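Local structure of adenosine monophosphate-protein transferase (Thermoplasma acidophilum, 1RLH) at residues M21-E26 and V96-N101; A27-G32 and A122-P127; S54-G59 and D72-D77. The protein is of unproven function but probably acts on adenosine or its nucleotides, as a member of the adenosine-specific kinase family. All blocks are in the same frame, centred on the assembly; numbering follows the deposited sequence.

After strand 13-20 the chain runs through the loop 21-26, which lies over strand 94-100 in contact 1 and closes a loop of about seventy residues. Strand 28-34 follows at once and pairs with strand 118-124 in contact 2, a longer closure that crosses the first, since it opens inside that loop, at 27-32, and closes beyond it. Contact 3, the hairpin pairing of 54-59 with 72-77, is local and falls within both longer loops. All three reach one five-stranded antiparallel sheet, ordered 69-73, 55-61, 94-100, 28-34, 118-124: contact 3 sits at one edge, contact 2 at the other, and contact 1 lays the connecting loop against the central strand.

Contact 1 (M21-E26 and V96-N101); sequences MVIPAE and VILIRN
Arg100 reaches from the end of strand 94-100 to the backbone at Pro24 and Ala25, and its side chain can be followed outward. CB leads to CG, anti to the backbone N (chi1 174°), which passes 4.1 Å from Glu26 O. CD lies at the same distance from Ala25 O; there the chain bends (chi3 -72°), bringing the guanidinium round to that carbonyl. Arg100 NE and NH2 each stand 3.0 Å from Ala25 O, which approaches the group obliquely. NH2 also comes to 3.1 Å from Pro24 CB, while the backbone C of Pro24 lies at the guanidinium edge, in its plane.

Strand 94-100 is the middle strand of the five-stranded sheet, and the loop between strands 13-20 and 28-34 runs over the face that carries Val96, Leu98 and Arg100. On that face Leu98 meets Pro24 at about a right angle, CD1 of Leu98 lying 3.8 Å from Pro24 CD. Its other methyl, CD2, points to Ile23 CG2. Helix 76-89 packs on the same side, touching Leu98 through Ala81. At the strand end a water accepts from Asn101 N, 2.9 Å away; its leg to Glu26 O is improbably short and therefore doubtful.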
loop_
_atom_site.group_PDB
_atom_site.type_symbol
_atom_site.label_atom_id
_atom_site.label_comp_id
_atom_site.label_asym_id
_atom_site.label_seq_id
_atom_site.Cartn_x
_atom_site.Cartn_y
_atom_site.Cartn_z
ATOM N N MET A 21 -8.050 3.243 -3.989
ATOM C CA MET A 21 -7.453 3.427 -2.677
ATOM C C MET A 21 -8.079 4.596 -1.936
ATOM O O MET A 21 -8.352 5.644 -2.524
ATOM C CB MET A 21 -5.948 3.678 -2.813
ATOM C CG MET A 21 -5.174 2.497 -3.371
ATOM S SD MET A 21 -5.076 1.166 -2.174
ATOM C CE MET A 21 -6.464 0.138 -2.657
ATOM N N VAL A 22 -8.309 4.402 -0.643
ATOM C CA VAL A 22 -8.856 5.449 0.201
ATOM C C VAL A 22 -7.672 6.320 0.598
ATOM O O VAL A 22 -6.744 5.858 1.264
ATOM C CB VAL A 22 -9.503 4.872 1.484
ATOM C CG1 VAL A 22 -9.974 6.004 2.386
ATOM C CG2 VAL A 22 -10.671 3.969 1.114
ATOM N N ILE A 23 -7.689 7.571 0.158
ATOM C CA ILE A 23 -6.621 8.504 0.478
ATOM C C ILE A 23 -7.251 9.733 1.118
ATOM O O ILE A 23 -7.783 10.601 0.425
ATOM C CB ILE A 23 -5.839 8.924 -0.792
ATOM C CG1 ILE A 23 -5.296 7.679 -1.504
ATOM C CG2 ILE A 23 -4.693 9.849 -0.419
ATOM C CD1 ILE A 23 -4.591 7.983 -2.812
ATOM N N PRO A 24 -7.221 9.812 2.457
ATOM C CA PRO A 24 -7.800 10.956 3.170
ATOM C C PRO A 24 -7.181 12.271 2.705
ATOM O O PRO A 24 -6.029 12.306 2.274
ATOM C CB PRO A 24 -7.484 10.643 4.631
ATOM C CG PRO A 24 -7.538 9.141 4.659
ATOM C CD PRO A 24 -6.763 8.784 3.407
ATOM N N ALA A 25 -7.953 13.351 2.799
ATOM C CA ALA A 25 -7.491 14.666 2.367
ATOM C C ALA A 25 -6.061 14.995 2.797
ATOM O O ALA A 25 -5.691 14.808 3.953
ATOM C CB ALA A 25 -8.448 15.743 2.881
ATOM N N GLU A 26 -5.271 15.486 1.844
ATOM C CA GLU A 26 -3.881 15.879 2.072
ATOM C C GLU A 26 -2.925 14.753 2.454
ATOM O O GLU A 26 -1.796 15.016 2.860
ATOM C CB GLU A 26 -3.803 16.977 3.139
ATOM C CG GLU A 26 -4.527 18.266 2.771
ATOM C CD GLU A 26 -4.201 19.409 3.717
ATOM O OE1 GLU A 26 -4.373 19.242 4.944
ATOM O OE2 GLU A 26 -3.771 20.480 3.234
ATOM N N VAL A 96 0.582 -0.851 3.013
ATOM C CA VAL A 96 0.032 0.444 2.644
ATOM C C VAL A 96 0.382 1.432 3.741
ATOM O O VAL A 96 0.146 1.167 4.917
ATOM C CB VAL A 96 -1.516 0.400 2.515
ATOM C CG1 VAL A 96 -2.055 1.805 2.265
ATOM C CG2 VAL A 96 -1.932 -0.533 1.376
ATOM N N ILE A 97 0.957 2.562 3.352
ATOM C CA ILE A 97 1.324 3.594 4.309
ATOM C C ILE A 97 0.646 4.898 3.895
ATOM O O ILE A 97 0.611 5.236 2.715
ATOM C CB ILE A 97 2.858 3.814 4.338
ATOM C CG1 ILE A 97 3.566 2.538 4.796
ATOM C CG2 ILE A 97 3.204 4.968 5.273
ATOM C CD1 ILE A 97 5.077 2.570 4.585
ATOM N N LEU A 98 0.077 5.606 4.865
ATOM C CA LEU A 98 -0.567 6.889 4.602
ATOM C C LEU A 98 0.087 7.896 5.531
ATOM O O LEU A 98 0.192 7.658 6.731
ATOM C CB LEU A 98 -2.072 6.816 4.873
ATOM C CG LEU A 98 -2.921 6.180 3.769
ATOM C CD1 LEU A 98 -4.346 5.993 4.252
ATOM C CD2 LEU A 98 -2.892 7.065 2.533
ATOM N N ILE A 99 0.544 9.012 4.970
ATOM C CA ILE A 99 1.208 10.041 5.761
ATOM C C ILE A 99 0.612 11.410 5.480
ATOM O O ILE A 99 0.409 11.786 4.332
ATOM C CB ILE A 99 2.719 10.103 5.448
ATOM C CG1 ILE A 99 3.352 8.727 5.653
ATOM C CG2 ILE A 99 3.394 11.127 6.362
ATOM C CD1 ILE A 99 4.768 8.610 5.124
ATOM N N ARG A 100 0.342 12.153 6.543
ATOM C CA ARG A 100 -0.228 13.485 6.424
ATOM C C ARG A 100 0.588 14.447 7.285
ATOM O O ARG A 100 1.187 14.042 8.281
ATOM C CB ARG A 100 -1.687 13.457 6.891
ATOM C CG ARG A 100 -2.363 14.807 6.956
ATOM C CD ARG A 100 -3.746 14.687 7.586
ATOM N NE ARG A 100 -4.717 14.046 6.706
ATOM C CZ ARG A 100 -5.960 13.744 7.069
ATOM N NH1 ARG A 100 -6.372 14.020 8.298
ATOM N NH2 ARG A 100 -6.797 13.188 6.205
ATOM N N ASN A 101 0.625 15.715 6.891
ATOM C CA ASN A 101 1.363 16.723 7.644
ATOM C C ASN A 101 2.858 16.424 7.705
ATOM O O ASN A 101 3.478 16.533 8.763
ATOM C CB ASN A 101 0.804 16.824 9.068
ATOM C CG ASN A 101 -0.643 17.279 9.099
ATOM O OD1 ASN A 101 -1.266 17.325 10.159
ATOM N ND2 ASN A 101 -1.182 17.625 7.933
HETATM O O HOH W 1 -0.059 16.325 4.159
#

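Contact 2 (A27-G32 and A122-P127); sequences ANIIVG and AATANP
An antiparallel strand pair at the edge of the five-stranded sheet joins strand 28-34 to strand 118-124, the outermost strand on this side within the chain. Ile29 with Thr124 and Val31 with Ala122 are hydrogen-bonded pairs, and Ile30 with Ala123 is the non-hydrogen-bonded pair between them. Ile29 N gives an almost straight bond to Thr124 O (2.9 Å, 175° at the hydrogen), and Thr124 N returns one to Ile29 O. At the next pair Val31 N donates to Ala122 O at 2.9 Å, but tilted 34° from the carbonyl plane, and Ala122 N answers to Val31 O. Between the two pairs, Ala123 CA approaches Ile29 O and Ile30 CA approaches Ala122 O, both at 3.3 Å, as CA-H...O contacts.

On the face shared by Ile29, Val31, Ala122 and Thr124, the CG2 methyls of Ile29 and Thr124 meet at 4.1 Å, and Ala122 CB lies beside Val31 CB. Leu128 packs against Ile29, Val31 and Ala122. With Thr124 OG1 anti to the backbone N (chi1 -177°), the hydroxyl accepts from Asn126 N at 2.9 Å and also bonds Asp146. Beyond the pairing, a water donates to both Ala27 O and Ala125 O, and Asn28 ND2 rests 3.6 Å from Ala125 CB. The strand thus runs out in an ST turn, which leads the chain from this sheet to strand 128-134 of the three-stranded one.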
loop_
_atom_site.group_PDB
_atom_site.type_symbol
_atom_site.label_atom_id
_atom_site.label_comp_id
_atom_site.label_asym_id
_atom_site.label_seq_id
_atom_site.Cartn_x
_atom_site.Cartn_y
_atom_site.Cartn_z
ATOM N N ALA A 27 -3.362 13.504 2.329
ATOM C CA ALA A 27 -2.493 12.389 2.680
ATOM C C ALA A 27 -1.703 11.876 1.481
ATOM O O ALA A 27 -2.129 12.005 0.336
ATOM C CB ALA A 27 -3.310 11.253 3.276
ATOM N N ASN A 28 -0.537 11.309 1.765
ATOM C CA ASN A 28 0.316 10.733 0.738
ATOM C C ASN A 28 0.282 9.242 1.006
ATOM O O ASN A 28 0.348 8.815 2.157
ATOM C CB ASN A 28 1.750 11.248 0.864
ATOM C CG ASN A 28 1.846 12.742 0.651
ATOM O OD1 ASN A 28 1.729 13.529 1.592
ATOM N ND2 ASN A 28 2.038 13.140 -0.594
ATOM N N ILE A 29 0.185 8.451 -0.053
ATOM C CA ILE A 29 0.117 7.013 0.107
ATOM C C ILE A 29 1.283 6.284 -0.537
ATOM O O ILE A 29 1.821 6.715 -1.559
ATOM C CB ILE A 29 -1.207 6.465 -0.490
ATOM C CG1 ILE A 29 -1.433 5.018 -0.046
ATOM C CG2 ILE A 29 -1.177 6.550 -2.022
ATOM C CD1 ILE A 29 -2.824 4.498 -0.423
ATOM N N ILE A 30 1.686 5.192 0.100
ATOM C CA ILE A 30 2.743 4.335 -0.413
ATOM C C ILE A 30 2.174 2.921 -0.376
ATOM O O ILE A 30 1.693 2.464 0.662
ATOM C CB ILE A 30 4.009 4.350 0.467
ATOM C CG1 ILE A 30 4.594 5.763 0.541
ATOM C CG2 ILE A 30 5.042 3.383 -0.117
ATOM C CD1 ILE A 30 5.663 5.917 1.607
ATOM N N VAL A 31 2.202 2.241 -1.516
ATOM C CA VAL A 31 1.711 0.871 -1.591
ATOM C C VAL A 31 2.883 0.045 -2.092
ATOM O O VAL A 31 3.521 0.400 -3.078
ATOM C CB VAL A 31 0.528 0.726 -2.572
ATOM C CG1 VAL A 31 0.024 -0.712 -2.555
ATOM C CG2 VAL A 31 -0.605 1.686 -2.177
ATOM N N GLY A 32 3.183 -1.048 -1.406
ATOM C CA GLY A 32 4.307 -1.857 -1.838
ATOM C C GLY A 32 4.209 -3.326 -1.502
ATOM O O GLY A 32 3.198 -3.798 -0.978
ATOM N N ALA A 122 3.241 1.973 -5.627
ATOM C CA ALA A 122 2.793 3.357 -5.777
ATOM C C ALA A 122 3.330 4.236 -4.650
ATOM O O ALA A 122 3.584 3.770 -3.549
ATOM C CB ALA A 122 1.273 3.423 -5.789
ATOM N N ALA A 123 3.490 5.517 -4.953
ATOM C CA ALA A 123 3.979 6.509 -4.001
ATOM C C ALA A 123 3.431 7.791 -4.601
ATOM O O ALA A 123 4.014 8.344 -5.532
ATOM C CB ALA A 123 5.504 6.516 -3.993
ATOM N N THR A 124 2.304 8.267 -4.079
ATOM C CA THR A 124 1.679 9.437 -4.677
ATOM C C THR A 124 0.625 10.076 -3.783
ATOM O O THR A 124 0.255 9.529 -2.749
ATOM C CB THR A 124 0.987 9.016 -6.002
ATOM O OG1 THR A 124 0.419 10.155 -6.653
ATOM C CG2 THR A 124 -0.132 8.001 -5.711
ATOM N N ALA A 125 0.148 11.240 -4.210
ATOM C CA ALA A 125 -0.899 11.961 -3.504
ATOM C C ALA A 125 -2.122 11.965 -4.418
ATOM O O ALA A 125 -3.220 12.345 -4.008
ATOM C CB ALA A 125 -0.453 13.391 -3.211
ATOM N N ASN A 126 -1.920 11.525 -5.658
ATOM C CA ASN A 126 -2.983 11.472 -6.667
ATOM C C ASN A 126 -3.985 10.354 -6.419
ATOM O O ASN A 126 -3.695 9.390 -5.703
ATOM C CB ASN A 126 -2.398 11.211 -8.058
ATOM C CG ASN A 126 -1.452 12.286 -8.519
ATOM O OD1 ASN A 126 -0.500 12.007 -9.249
ATOM N ND2 ASN A 126 -1.713 13.524 -8.120
ATOM N N PRO A 127 -5.182 10.468 -7.018
ATOM C CA PRO A 127 -6.189 9.420 -6.847
ATOM C C PRO A 127 -5.473 8.173 -7.352
ATOM O O PRO A 127 -4.738 8.236 -8.343
ATOM C CB PRO A 127 -7.305 9.871 -7.777
ATOM C CG PRO A 127 -7.233 11.359 -7.654
ATOM C CD PRO A 127 -5.744 11.618 -7.751
HETATM O O HOH W 2 -3.808 13.300 -1.399
#

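Contact 3 (S54-G59 and D72-D77)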
loop_
_atom_site.group_PDB
_atom_site.type_symbol
_atom_site.label_atom_id
_atom_site.label_comp_id
_atom_site.label_asym_id
_atom_site.label_seq_id
_atom_site.Cartn_x
_atom_site.Cartn_y
_atom_site.Cartn_z
ATOM N N SER A 54 4.559 14.074 12.257
ATOM C CA SER A 54 3.484 13.922 11.286
ATOM C C SER A 54 2.500 12.852 11.740
ATOM O O SER A 54 2.743 12.141 12.715
ATOM C CB SER A 54 4.050 13.534 9.921
ATOM O OG SER A 54 4.492 12.189 9.922
ATOM N N LYS A 55 1.380 12.754 11.034
ATOM C CA LYS A 55 0.363 11.759 11.343
ATOM C C LYS A 55 0.499 10.672 10.289
ATOM O O LYS A 55 0.667 10.968 9.106
ATOM C CB LYS A 55 -1.033 12.383 11.284
ATOM C CG LYS A 55 -1.266 13.475 12.318
ATOM C CD LYS A 55 -1.142 12.928 13.733
ATOM C CE LYS A 55 -1.376 14.015 14.773
ATOM N NZ LYS A 55 -1.264 13.484 16.161
ATOM N N TYR A 56 0.431 9.415 10.709
ATOM C CA TYR A 56 0.585 8.328 9.754
ATOM C C TYR A 56 -0.140 7.061 10.169
ATOM O O TYR A 56 -0.614 6.928 11.298
ATOM C CB TYR A 56 2.073 8.011 9.570
ATOM C CG TYR A 56 2.658 7.157 10.676
ATOM C CD1 TYR A 56 2.821 5.779 10.510
ATOM C CD2 TYR A 56 3.021 7.720 11.902
ATOM C CE1 TYR A 56 3.330 4.982 11.538
ATOM C CE2 TYR A 56 3.531 6.929 12.936
ATOM C CZ TYR A 56 3.682 5.563 12.746
ATOM O OH TYR A 56 4.188 4.784 13.765
ATOM N N GLY A 57 -0.209 6.132 9.228
ATOM C CA GLY A 57 -0.840 4.855 9.469
ATOM C C GLY A 57 -0.139 3.849 8.579
ATOM O O GLY A 57 0.389 4.219 7.525
ATOM N N ILE A 58 -0.107 2.592 9.004
ATOM C CA ILE A 58 0.516 1.535 8.220
ATOM C C ILE A 58 -0.355 0.289 8.271
ATOM O O ILE A 58 -0.835 -0.095 9.335
ATOM C CB ILE A 58 1.899 1.126 8.770
ATOM C CG1 ILE A 58 2.807 2.344 8.908
ATOM C CG2 ILE A 58 2.536 0.103 7.830
ATOM C CD1 ILE A 58 4.141 2.028 9.564
ATOM N N GLY A 59 -0.545 -0.333 7.111
ATOM C CA GLY A 59 -1.324 -1.555 7.015
ATOM C C GLY A 59 -0.436 -2.605 6.373
ATOM O O GLY A 59 0.330 -2.287 5.466
ATOM N N ASP A 72 -0.319 -0.184 12.434
ATOM C CA ASP A 72 0.357 0.670 13.403
ATOM C C ASP A 72 0.118 2.098 12.922
ATOM O O ASP A 72 -0.310 2.309 11.786
ATOM C CB ASP A 72 1.863 0.381 13.446
ATOM C CG ASP A 72 2.248 -0.600 14.548
ATOM O OD1 ASP A 72 1.939 -0.327 15.727
ATOM O OD2 ASP A 72 2.869 -1.641 14.241
ATOM N N GLY A 73 0.388 3.074 13.780
ATOM C CA GLY A 73 0.183 4.458 13.397
ATOM C C GLY A 73 -0.175 5.326 14.585
ATOM O O GLY A 73 -0.273 4.833 15.708
ATOM N N ASN A 74 -0.372 6.619 14.340
ATOM C CA ASN A 74 -0.717 7.551 15.409
ATOM C C ASN A 74 -1.940 8.386 15.048
ATOM O O ASN A 74 -2.207 9.413 15.667
ATOM C CB ASN A 74 0.463 8.479 15.703
ATOM C CG ASN A 74 0.852 9.327 14.507
ATOM O OD1 ASN A 74 0.129 9.387 13.510
ATOM N ND2 ASN A 74 1.997 9.993 14.603
ATOM N N ASP A 75 -2.675 7.942 14.035
ATOM C CA ASP A 75 -3.872 8.640 13.590
ATOM C C ASP A 75 -4.920 7.600 13.223
ATOM O O ASP A 75 -4.721 6.802 12.308
ATOM C CB ASP A 75 -3.548 9.524 12.382
ATOM C CG ASP A 75 -4.744 10.318 11.898
ATOM O OD1 ASP A 75 -5.662 9.720 11.300
ATOM O OD2 ASP A 75 -4.770 11.545 12.120
ATOM N N ASP A 76 -6.035 7.610 13.946
ATOM C CA ASP A 76 -7.108 6.651 13.715
ATOM C C ASP A 76 -7.668 6.651 12.300
ATOM O O ASP A 76 -7.911 5.588 11.731
ATOM C CB ASP A 76 -8.244 6.875 14.717
ATOM C CG ASP A 76 -7.864 6.455 16.122
ATOM O OD1 ASP A 76 -7.356 5.326 16.283
ATOM O OD2 ASP A 76 -8.075 7.246 17.065
ATOM N N ASP A 77 -7.876 7.835 11.733
ATOM C CA ASP A 77 -8.412 7.930 10.382
ATOM C C ASP A 77 -7.462 7.338 9.348
ATOM O O ASP A 77 -7.897 6.657 8.421
ATOM C CB ASP A 77 -8.715 9.387 10.023
ATOM C CG ASP A 77 -9.753 10.009 10.935
ATOM O OD1 ASP A 77 -10.818 9.388 11.137
ATOM O OD2 ASP A 77 -9.504 11.121 11.447
#
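Asn74 holds the end of the hairpin through both arms of its amide. ND2 donates to Ser54 O at 3.0 Å, in the carbonyl plane and close to its own amide plane, while OD1 accepts from Tyr56 N at 2.8 Å with the donor tilted from the plane of the acceptor carbonyl. Two bonds to the same strand fix the rotation of the amide, and CG, set between the backbone N and the carbonyl carbon (chi1 61°), is turned back toward strand 55-61. Asn74 N adds a backbone bond to Tyr56 O, 3.1 Å long.

The Tyr56 ring turns a face to the backbone of Gly73 and Asn74. Gly73 CA sits on that face in a CH-pi contact, 3.9 Å from the ring centroid and 22° off the normal, and Asn74 N lies over the same face, also offset toward the rim. The ring and the Asn74 amide are inclined by 62°. Gly73 CA lies 4.1 Å from Gly57 CA, where the two strands form a non-hydrogen-bonded pair. One residue along, Ile58 N donates to Asp72 O (2.8 Å) and Asp72 N returns a bond to Ile58 O.

Farther out, Tyr56 OH is hydrogen-bonded to Asn44 in helix 41-46, which anchors the ring at its far end. Asp75, whose CB packs 4.0 Å from Lys55 CB, is the N-cap of helix 76-89, with OD1 bonded to Leu78 N. Strand 55-61 pairs on its other side with strand 94-100, so strand 69-73 borders the sheet and the chain passes from that edge through Asn74 and Asp75 into helix 76-89.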